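PDB 4YE5: peptidoglycan synthetase penicillin-binding protein 3 from Bifidobacterium adolescentis, which probably binds penicillin and, as a member of the transpeptidase family, probably cross-links peptidoglycan strands during cell-wall synthesis. Local coordinates for residues A[364-369]-A[451-456]. Numbering follows the deposited sequence.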
ATOM      1  N   SER A 364      17.135 -10.332  13.260  1.00 20.99           N
ATOM      2  CA  SER A 364      15.723 -10.352  13.621  1.00 23.20           C
ATOM      3  C   SER A 364      15.286  -9.028  14.262  1.00 21.64           C
ATOM      4  O   SER A 364      14.209  -8.510  13.968  1.00 22.31           O
ATOM      5  CB  SER A 364      15.471 -11.494  14.614  1.00 23.24           C
ATOM      6  OG  SER A 364      14.080 -11.687  14.802  1.00 31.14           O
ATOM      7  N   LYS A 365      16.122  -8.492  15.148  1.00 19.59           N
ATOM      8  CA  LYS A 365      15.821  -7.226  15.824  1.00 24.58           C
ATOM      9  C   LYS A 365      15.550  -6.077  14.838  1.00 25.51           C
ATOM     10  O   LYS A 365      14.798  -5.152  15.148  1.00 22.53           O
ATOM     11  CB  LYS A 365      16.991  -6.832  16.719  1.00 23.31           C
ATOM     12  CG  LYS A 365      16.634  -6.184  18.035  1.00 41.30           C
ATOM     13  CD  LYS A 365      17.937  -5.969  18.827  1.00 52.44           C
ATOM     14  CE  LYS A 365      17.704  -5.550  20.270  1.00 60.33           C
ATOM     15  NZ  LYS A 365      18.999  -5.558  21.017  1.00 65.82           N
ATOM     16  N   PHE A 366      16.174  -6.118  13.667  1.00 20.44           N
ATOM     17  CA  PHE A 366      15.939  -5.075  12.647  1.00 16.96           C
ATOM     18  C   PHE A 366      14.619  -5.272  11.894  1.00 18.61           C
ATOM     19  O   PHE A 366      14.287  -4.498  10.983  1.00 21.47           O
ATOM     20  CB  PHE A 366      17.095  -5.030  11.643  1.00 17.07           C
ATOM     21  CG  PHE A 366      18.279  -4.217  12.099  1.00 18.51           C
ATOM     22  CD1 PHE A 366      18.364  -2.864  11.796  1.00 19.42           C
ATOM     23  CD2 PHE A 366      19.309  -4.802  12.821  1.00 17.88           C
ATOM     24  CE1 PHE A 366      19.465  -2.107  12.199  1.00 19.41           C
ATOM     25  CE2 PHE A 366      20.407  -4.061  13.240  1.00 22.27           C
ATOM     26  CZ  PHE A 366      20.492  -2.713  12.934  1.00 20.32           C
ATOM     27  N   GLY A 367      13.857  -6.296  12.269  1.00 25.51           N
ATOM     28  CA  GLY A 367      12.551  -6.545  11.653  1.00 22.23           C
ATOM     29  C   GLY A 367      12.548  -7.607  10.553  1.00 24.19           C
ATOM     30  O   GLY A 367      11.518  -7.851   9.912  1.00 19.84           O
ATOM     31  N   ILE A 368      13.693  -8.240  10.324  1.00 23.43           N
ATOM     32  CA  ILE A 368      13.803  -9.247   9.248  1.00 18.30           C
ATOM     33  C   ILE A 368      13.064 -10.505   9.669  1.00 23.80           C
ATOM     34  O   ILE A 368      13.207 -10.951  10.807  1.00 23.12           O
ATOM     35  CB  ILE A 368      15.283  -9.585   8.960  1.00 22.85           C
ATOM     36  CG1 ILE A 368      16.067  -8.319   8.575  1.00 21.12           C
ATOM     37  CG2 ILE A 368      15.428 -10.650   7.884  1.00 17.39           C
ATOM     38  CD1 ILE A 368      15.326  -7.372   7.659  1.00 18.19           C
ATOM     39  N   GLY A 369      12.276 -11.080   8.759  1.00 18.12           N
ATOM     40  CA  GLY A 369      11.540 -12.302   9.052  1.00 21.25           C
ATOM     41  C   GLY A 369      10.214 -12.055   9.762  1.00 25.99           C
ATOM     42  O   GLY A 369       9.500 -12.989  10.103  1.00 27.24           O
ATOM     43  N   ARG A 451      13.975   0.413  20.584  1.00 23.84           N
ATOM     44  CA  ARG A 451      15.385   0.685  20.333  1.00 25.81           C
ATOM     45  C   ARG A 451      16.070  -0.586  19.852  1.00 26.98           C
ATOM     46  O   ARG A 451      16.054  -1.604  20.553  1.00 23.10           O
ATOM     47  CB  ARG A 451      16.100   1.207  21.588  1.00 23.38           C
ATOM     48  CG  ARG A 451      17.626   1.380  21.377  1.00 23.19           C
ATOM     49  CD  ARG A 451      18.258   2.411  22.345  1.00 24.41           C
ATOM     50  NE  ARG A 451      17.590   3.708  22.257  1.00 24.43           N
ATOM     51  CZ  ARG A 451      17.778   4.594  21.281  1.00 26.97           C
ATOM     52  NH1 ARG A 451      18.626   4.338  20.288  1.00 22.42           N
ATOM     53  NH2 ARG A 451      17.117   5.739  21.298  1.00 23.77           N
ATOM     54  N   VAL A 452      16.701  -0.517  18.680  1.00 20.32           N
ATOM     55  CA  VAL A 452      17.420  -1.671  18.133  1.00 21.32           C
ATOM     56  C   VAL A 452      18.890  -1.655  18.565  1.00 26.49           C
ATOM     57  O   VAL A 452      19.451  -2.694  18.932  1.00 23.25           O
ATOM     58  CB  VAL A 452      17.312  -1.723  16.583  1.00 21.57           C
ATOM     59  CG1 VAL A 452      18.102  -2.895  16.031  1.00 18.29           C
ATOM     60  CG2 VAL A 452      15.841  -1.820  16.145  1.00 18.89           C
ATOM     61  N   ILE A 453      19.503  -0.468  18.521  1.00 23.24           N
ATOM     62  CA  ILE A 453      20.906  -0.265  18.885  1.00 21.06           C
ATOM     63  C   ILE A 453      21.041   1.097  19.567  1.00 21.74           C
ATOM     64  O   ILE A 453      20.159   1.959  19.425  1.00 21.43           O
ATOM     65  CB  ILE A 453      21.840  -0.250  17.641  1.00 25.21           C
ATOM     66  CG1 ILE A 453      21.230   0.632  16.541  1.00 22.27           C
ATOM     67  CG2 ILE A 453      22.076  -1.673  17.103  1.00 22.87           C
ATOM     68  CD1 ILE A 453      22.095   0.744  15.277  1.00 18.04           C
ATOM     69  N   ASP A 454      22.149   1.296  20.275  1.00 22.77           N
ATOM     70  CA  ASP A 454      22.422   2.593  20.883  1.00 28.97           C
ATOM     71  C   ASP A 454      22.501   3.667  19.801  1.00 27.78           C
ATOM     72  O   ASP A 454      22.929   3.390  18.675  1.00 25.42           O
ATOM     73  CB  ASP A 454      23.744   2.571  21.661  1.00 24.86           C
ATOM     74  CG  ASP A 454      23.699   1.684  22.892  1.00 29.18           C
ATOM     75  OD1 ASP A 454      22.637   1.107  23.224  1.00 28.38           O
ATOM     76  OD2 ASP A 454      24.748   1.595  23.554  1.00 30.88           O
ATOM     77  N   GLU A 455      22.105   4.891  20.152  1.00 25.02           N
ATOM     78  CA  GLU A 455      22.226   6.037  19.253  1.00 27.65           C
ATOM     79  C   GLU A 455      23.678   6.261  18.796  1.00 27.65           C
ATOM     80  O   GLU A 455      23.946   6.617  17.646  1.00 24.12           O
ATOM     81  CB  GLU A 455      21.678   7.302  19.927  1.00 29.51           C
ATOM     82  CG  GLU A 455      21.782   8.557  19.074  1.00 28.46           C
ATOM     83  CD  GLU A 455      21.065   9.762  19.691  1.00 30.56           C
ATOM     84  OE1 GLU A 455      20.104   9.581  20.478  1.00 33.24           O
ATOM     85  OE2 GLU A 455      21.484  10.894  19.395  1.00 39.86           O
ATOM     86  N   SER A 456      24.627   6.022  19.685  1.00 25.03           N
ATOM     87  CA  SER A 456      26.017   6.213  19.316  1.00 24.03           C
ATOM     88  C   SER A 456      26.439   5.156  18.265  1.00 26.28           C
ATOM     89  O   SER A 456      27.208   5.434  17.352  1.00 24.29           O
ATOM     90  CB  SER A 456      26.897   6.167  20.566  1.00 25.73           C
ATOM     91  OG  SER A 456      26.746   4.933  21.240  1.00 35.34           O
TER
HETATM   92  O   HOH W   1      20.380  -3.012  21.631  1.00 51.78           O
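Lys365, in the last turn of helix 356-365, reaches out along Val452, and the two side chains run past each other in opposite directions. Lys365 CB and CG both lie 4.1 Å from Val452 CG1. Further out, Lys365 CD still grazes the methyl but is nearer the backbone, 3.6 Å from Val452 O. The chain stays extended beyond CG, carrying CE and NZ alongside the same oxygen and NZ on to a water. That water accepts from Lys365 NZ at 3.0 Å and donates to Val452 O at 2.9 Å, bridging an ammonium and a carbonyl that make no direct hydrogen bond.

One residue on, the Phe366 ring takes the same methyl on its face. Val452 CG1 stands 3.8 Å from the ring centroid, only 10° off the normal, a CH-pi contact. With chi1 at 178°, CG1 lies opposite the valine's backbone N and is directed over the ring; the other branch, Val452 CG2, rests 3.6 Å from Lys365 O. Ile453 CD1 comes to the ring obliquely near CZ. Leu292 of helix 290-299 and Val417 of helix 408-419 also touch Phe366, so the buried ring packs against both helices within the transpeptidase domain. The chemistry is thus divided: apolar grip inside, while the probably charged amine of a partly exposed lysine is joined to the Val452 carbonyl by water.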